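Local coordinates for adhesion G-protein coupled receptor G6 (PDB 6V55), which is an adhesion G-protein coupled receptor, also known as Gpr126, whose calcium-binding extracellular region probably acts in cell adhesion and in signalling for myelination, at residues Ala114-Val122 and Cys290-His301. Numbering follows the deposited sequence.
Sequences AVTLRNQKV and CDTVGNVVDWDH
Leu117 and Trp299 both swing CG anti to the backbone N (chi1 -152° and -158°), and the two side chains then meet at about a right angle. Leu117 CG stands 3.5 Å from the centroid of the five-membered ring of Trp299 and only 9° off its normal, the geometry of a CH-pi contact over the face. A second CH-pi contact carries Leu117 CD1 over a face of the His301 imidazole, 4.0 Å from the imidazole centroid, which wedges the leucine between the two rings. Val122 CG2 packs obliquely on Trp299 CZ2 at 3.6 Å, while Trp299 NE1 gives a weak 3.5 Å hydrogen bond to Gln120 O, which lies near the indole plane. With an alanine in place of Trp299, Leu117 and Val122 would probably lose their shared apolar surface and face a gap. Arg118 bends at chi3 and places NH2 2.7 Å from Asp298 OD2 in a salt bridge; Asp291 adds a long, purely electrostatic one. Trp299 O lies over the centre of one guanidinium face, and Gly294 N gives a 2.8 Å hydrogen bond to Asp298 OD1 from above the carboxylate plane, which probably limits how that group can turn. The contact thus packs the linker between CUB strand 105-114 and strand 122-123 against loop 290-301 of the pentraxin-like domain, which follows helix 282-286; Tyr271 of strand 268-276 and Trp304 of strand 304-305 also meet the indole.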
loop_
_atom_site.group_PDB
_atom_site.type_symbol
_atom_site.label_atom_id
_atom_site.label_comp_id
_atom_site.label_asym_id
_atom_site.label_seq_id
_atom_site.Cartn_x
_atom_site.Cartn_y
_atom_site.Cartn_z
ATOM N N ALA A 114 -13.886 -13.445 -12.897
ATOM C CA ALA A 114 -14.766 -13.039 -13.984
ATOM C C ALA A 114 -15.994 -12.344 -13.424
ATOM O O ALA A 114 -16.484 -12.706 -12.349
ATOM C CB ALA A 114 -15.160 -14.251 -14.827
ATOM N N VAL A 115 -16.435 -11.291 -14.122
ATOM C CA VAL A 115 -17.727 -10.688 -13.824
ATOM C C VAL A 115 -18.800 -11.748 -14.070
ATOM O O VAL A 115 -18.698 -12.544 -15.019
ATOM C CB VAL A 115 -17.916 -9.403 -14.661
ATOM C CG1 VAL A 115 -17.577 -9.638 -16.106
ATOM C CG2 VAL A 115 -19.330 -8.834 -14.569
ATOM N N THR A 116 -19.744 -11.859 -13.125
ATOM C CA THR A 116 -20.858 -12.796 -13.196
ATOM C C THR A 116 -21.699 -12.588 -14.465
ATOM O O THR A 116 -21.739 -11.502 -15.072
ATOM C CB THR A 116 -21.777 -12.657 -11.972
ATOM O OG1 THR A 116 -22.409 -11.367 -11.978
ATOM C CG2 THR A 116 -21.020 -12.807 -10.684
ATOM N N LEU A 117 -22.345 -13.681 -14.882
ATOM C CA LEU A 117 -23.259 -13.631 -16.008
ATOM C C LEU A 117 -24.492 -12.790 -15.717
ATOM O O LEU A 117 -25.046 -12.199 -16.652
ATOM C CB LEU A 117 -23.653 -15.048 -16.401
ATOM C CG LEU A 117 -24.031 -15.312 -17.860
ATOM C CD1 LEU A 117 -23.196 -14.485 -18.835
ATOM C CD2 LEU A 117 -23.960 -16.807 -18.241
ATOM N N ARG A 118 -24.879 -12.646 -14.443
ATOM C CA ARG A 118 -26.023 -11.823 -14.068
ATOM C C ARG A 118 -25.737 -10.322 -14.052
ATOM O O ARG A 118 -26.629 -9.545 -13.692
ATOM C CB ARG A 118 -26.545 -12.262 -12.705
ATOM C CG ARG A 118 -27.462 -13.457 -12.786
ATOM C CD ARG A 118 -28.121 -13.697 -11.454
ATOM N NE ARG A 118 -27.820 -15.037 -10.969
ATOM C CZ ARG A 118 -28.575 -16.105 -11.198
ATOM N NH1 ARG A 118 -29.696 -16.001 -11.903
ATOM N NH2 ARG A 118 -28.203 -17.278 -10.712
ATOM N N ASN A 119 -24.523 -9.900 -14.399
ATOM C CA ASN A 119 -24.219 -8.513 -14.715
ATOM C C ASN A 119 -24.036 -8.319 -16.205
ATOM O O ASN A 119 -23.430 -7.330 -16.621
ATOM C CB ASN A 119 -22.953 -8.047 -13.982
ATOM C CG ASN A 119 -23.208 -7.745 -12.519
ATOM O OD1 ASN A 119 -24.086 -6.931 -12.181
ATOM N ND2 ASN A 119 -22.454 -8.406 -11.636
ATOM N N GLN A 120 -24.490 -9.265 -17.022
ATOM C CA GLN A 120 -24.269 -9.211 -18.461
ATOM C C GLN A 120 -25.541 -9.576 -19.220
ATOM O O GLN A 120 -26.303 -10.449 -18.803
ATOM C CB GLN A 120 -23.120 -10.156 -18.888
ATOM C CG GLN A 120 -21.735 -9.755 -18.403
ATOM C CD GLN A 120 -20.744 -10.868 -18.523
ATOM O OE1 GLN A 120 -21.036 -11.999 -18.145
ATOM N NE2 GLN A 120 -19.552 -10.563 -19.036
ATOM N N LYS A 121 -25.760 -8.903 -20.338
ATOM C CA LYS A 121 -26.793 -9.239 -21.305
ATOM C C LYS A 121 -26.082 -9.843 -22.512
ATOM O O LYS A 121 -24.859 -9.736 -22.638
ATOM C CB LYS A 121 -27.613 -7.989 -21.676
ATOM C CG LYS A 121 -28.698 -7.592 -20.621
ATOM C CD LYS A 121 -28.150 -6.762 -19.422
ATOM C CE LYS A 121 -29.197 -6.466 -18.326
ATOM N NZ LYS A 121 -28.560 -6.184 -16.995
ATOM N N VAL A 122 -26.817 -10.544 -23.376
ATOM C CA VAL A 122 -26.181 -11.356 -24.420
ATOM C C VAL A 122 -26.828 -11.078 -25.771
ATOM O O VAL A 122 -28.040 -11.258 -25.930
ATOM C CB VAL A 122 -26.225 -12.865 -24.091
ATOM C CG1 VAL A 122 -25.840 -13.698 -25.287
ATOM C CG2 VAL A 122 -25.246 -13.205 -22.969
ATOM N N CYS A 290 -34.991 -12.805 -9.240
ATOM C CA CYS A 290 -34.090 -12.986 -10.374
ATOM C C CYS A 290 -32.739 -13.592 -9.982
ATOM O O CYS A 290 -31.954 -13.937 -10.875
ATOM C CB CYS A 290 -33.891 -11.645 -11.081
ATOM S SG CYS A 290 -33.827 -10.229 -9.955
ATOM N N ASP A 291 -32.465 -13.756 -8.683
ATOM C CA ASP A 291 -31.213 -14.297 -8.174
ATOM C C ASP A 291 -31.281 -15.790 -7.878
ATOM O O ASP A 291 -30.263 -16.370 -7.500
ATOM C CB ASP A 291 -30.807 -13.543 -6.899
ATOM C CG ASP A 291 -29.301 -13.361 -6.775
ATOM O OD1 ASP A 291 -28.633 -13.191 -7.817
ATOM O OD2 ASP A 291 -28.785 -13.388 -5.633
ATOM N N THR A 292 -32.450 -16.422 -8.028
ATOM C CA THR A 292 -32.619 -17.841 -7.708
ATOM C C THR A 292 -31.982 -18.731 -8.768
ATOM O O THR A 292 -32.124 -18.495 -9.974
ATOM C CB THR A 292 -34.102 -18.200 -7.573
ATOM O OG1 THR A 292 -34.861 -17.502 -8.571
ATOM C CG2 THR A 292 -34.627 -17.869 -6.181
ATOM N N VAL A 293 -31.293 -19.774 -8.303
ATOM C CA VAL A 293 -30.477 -20.598 -9.185
ATOM C C VAL A 293 -31.369 -21.544 -9.985
ATOM O O VAL A 293 -32.329 -22.119 -9.455
ATOM C CB VAL A 293 -29.428 -21.348 -8.347
ATOM C CG1 VAL A 293 -28.409 -22.057 -9.216
ATOM C CG2 VAL A 293 -28.728 -20.367 -7.418
ATOM N N GLY A 294 -31.081 -21.673 -11.280
ATOM C CA GLY A 294 -31.805 -22.619 -12.106
ATOM C C GLY A 294 -31.348 -24.041 -11.837
ATOM O O GLY A 294 -30.161 -24.318 -11.689
ATOM N N ASN A 295 -32.317 -24.955 -11.792
ATOM C CA ASN A 295 -32.103 -26.323 -11.320
ATOM C C ASN A 295 -31.325 -27.184 -12.291
ATOM O O ASN A 295 -30.715 -28.170 -11.879
ATOM C CB ASN A 295 -33.436 -27.020 -11.077
ATOM C CG ASN A 295 -33.664 -27.287 -9.636
ATOM O OD1 ASN A 295 -32.833 -26.921 -8.792
ATOM N ND2 ASN A 295 -34.780 -27.928 -9.322
ATOM N N VAL A 296 -31.429 -26.899 -13.575
ATOM C CA VAL A 296 -30.680 -27.589 -14.608
ATOM C C VAL A 296 -29.680 -26.650 -15.237
ATOM O O VAL A 296 -28.485 -26.940 -15.283
ATOM C CB VAL A 296 -31.625 -28.187 -15.669
ATOM C CG1 VAL A 296 -30.825 -28.897 -16.737
ATOM C CG2 VAL A 296 -32.629 -29.110 -15.009
ATOM N N VAL A 297 -30.152 -25.505 -15.730
ATOM C CA VAL A 297 -29.318 -24.472 -16.327
ATOM C C VAL A 297 -29.553 -23.192 -15.532
ATOM O O VAL A 297 -30.701 -22.841 -15.239
ATOM C CB VAL A 297 -29.643 -24.283 -17.824
ATOM C CG1 VAL A 297 -28.784 -23.231 -18.435
ATOM C CG2 VAL A 297 -29.440 -25.579 -18.595
ATOM N N ASP A 298 -28.468 -22.525 -15.145
ATOM C CA ASP A 298 -28.513 -21.241 -14.460
ATOM C C ASP A 298 -27.682 -20.226 -15.237
ATOM O O ASP A 298 -26.790 -20.591 -16.010
ATOM C CB ASP A 298 -27.998 -21.379 -13.016
ATOM C CG ASP A 298 -28.284 -20.158 -12.162
ATOM O OD1 ASP A 298 -29.391 -19.594 -12.249
ATOM O OD2 ASP A 298 -27.379 -19.752 -11.401
ATOM N N TRP A 299 -28.007 -18.948 -15.048
ATOM C CA TRP A 299 -27.284 -17.845 -15.664
ATOM C C TRP A 299 -26.012 -17.569 -14.890
ATOM O O TRP A 299 -25.971 -16.740 -13.973
ATOM C CB TRP A 299 -28.155 -16.600 -15.723
ATOM C CG TRP A 299 -27.754 -15.582 -16.753
ATOM C CD1 TRP A 299 -27.436 -14.280 -16.510
ATOM C CD2 TRP A 299 -27.756 -15.729 -18.190
ATOM N NE1 TRP A 299 -27.187 -13.624 -17.689
ATOM C CE2 TRP A 299 -27.376 -14.487 -18.734
ATOM C CE3 TRP A 299 -27.997 -16.799 -19.063
ATOM C CZ2 TRP A 299 -27.229 -14.282 -20.103
ATOM C CZ3 TRP A 299 -27.865 -16.588 -20.436
ATOM C CH2 TRP A 299 -27.478 -15.339 -20.936
ATOM N N ASP A 300 -24.963 -18.256 -15.301
ATOM C CA ASP A 300 -23.748 -18.433 -14.539
ATOM C C ASP A 300 -22.786 -19.053 -15.531
ATOM O O ASP A 300 -23.183 -19.940 -16.295
ATOM C CB ASP A 300 -23.993 -19.336 -13.326
ATOM C CG ASP A 300 -22.860 -19.319 -12.339
ATOM O OD1 ASP A 300 -21.753 -19.819 -12.671
ATOM O OD2 ASP A 300 -23.091 -18.815 -11.218
ATOM N N HIS A 301 -21.543 -18.561 -15.534
ATOM C CA HIS A 301 -20.617 -18.837 -16.624
ATOM C C HIS A 301 -20.200 -20.297 -16.706
ATOM O O HIS A 301 -19.923 -20.773 -17.813
ATOM C CB HIS A 301 -19.374 -17.986 -16.472
ATOM C CG HIS A 301 -19.567 -16.569 -16.880
ATOM N ND1 HIS A 301 -19.518 -16.167 -18.199
ATOM C CD2 HIS A 301 -19.788 -15.453 -16.147
ATOM C CE1 HIS A 301 -19.709 -14.861 -18.260
ATOM N NE2 HIS A 301 -19.877 -14.404 -17.029
#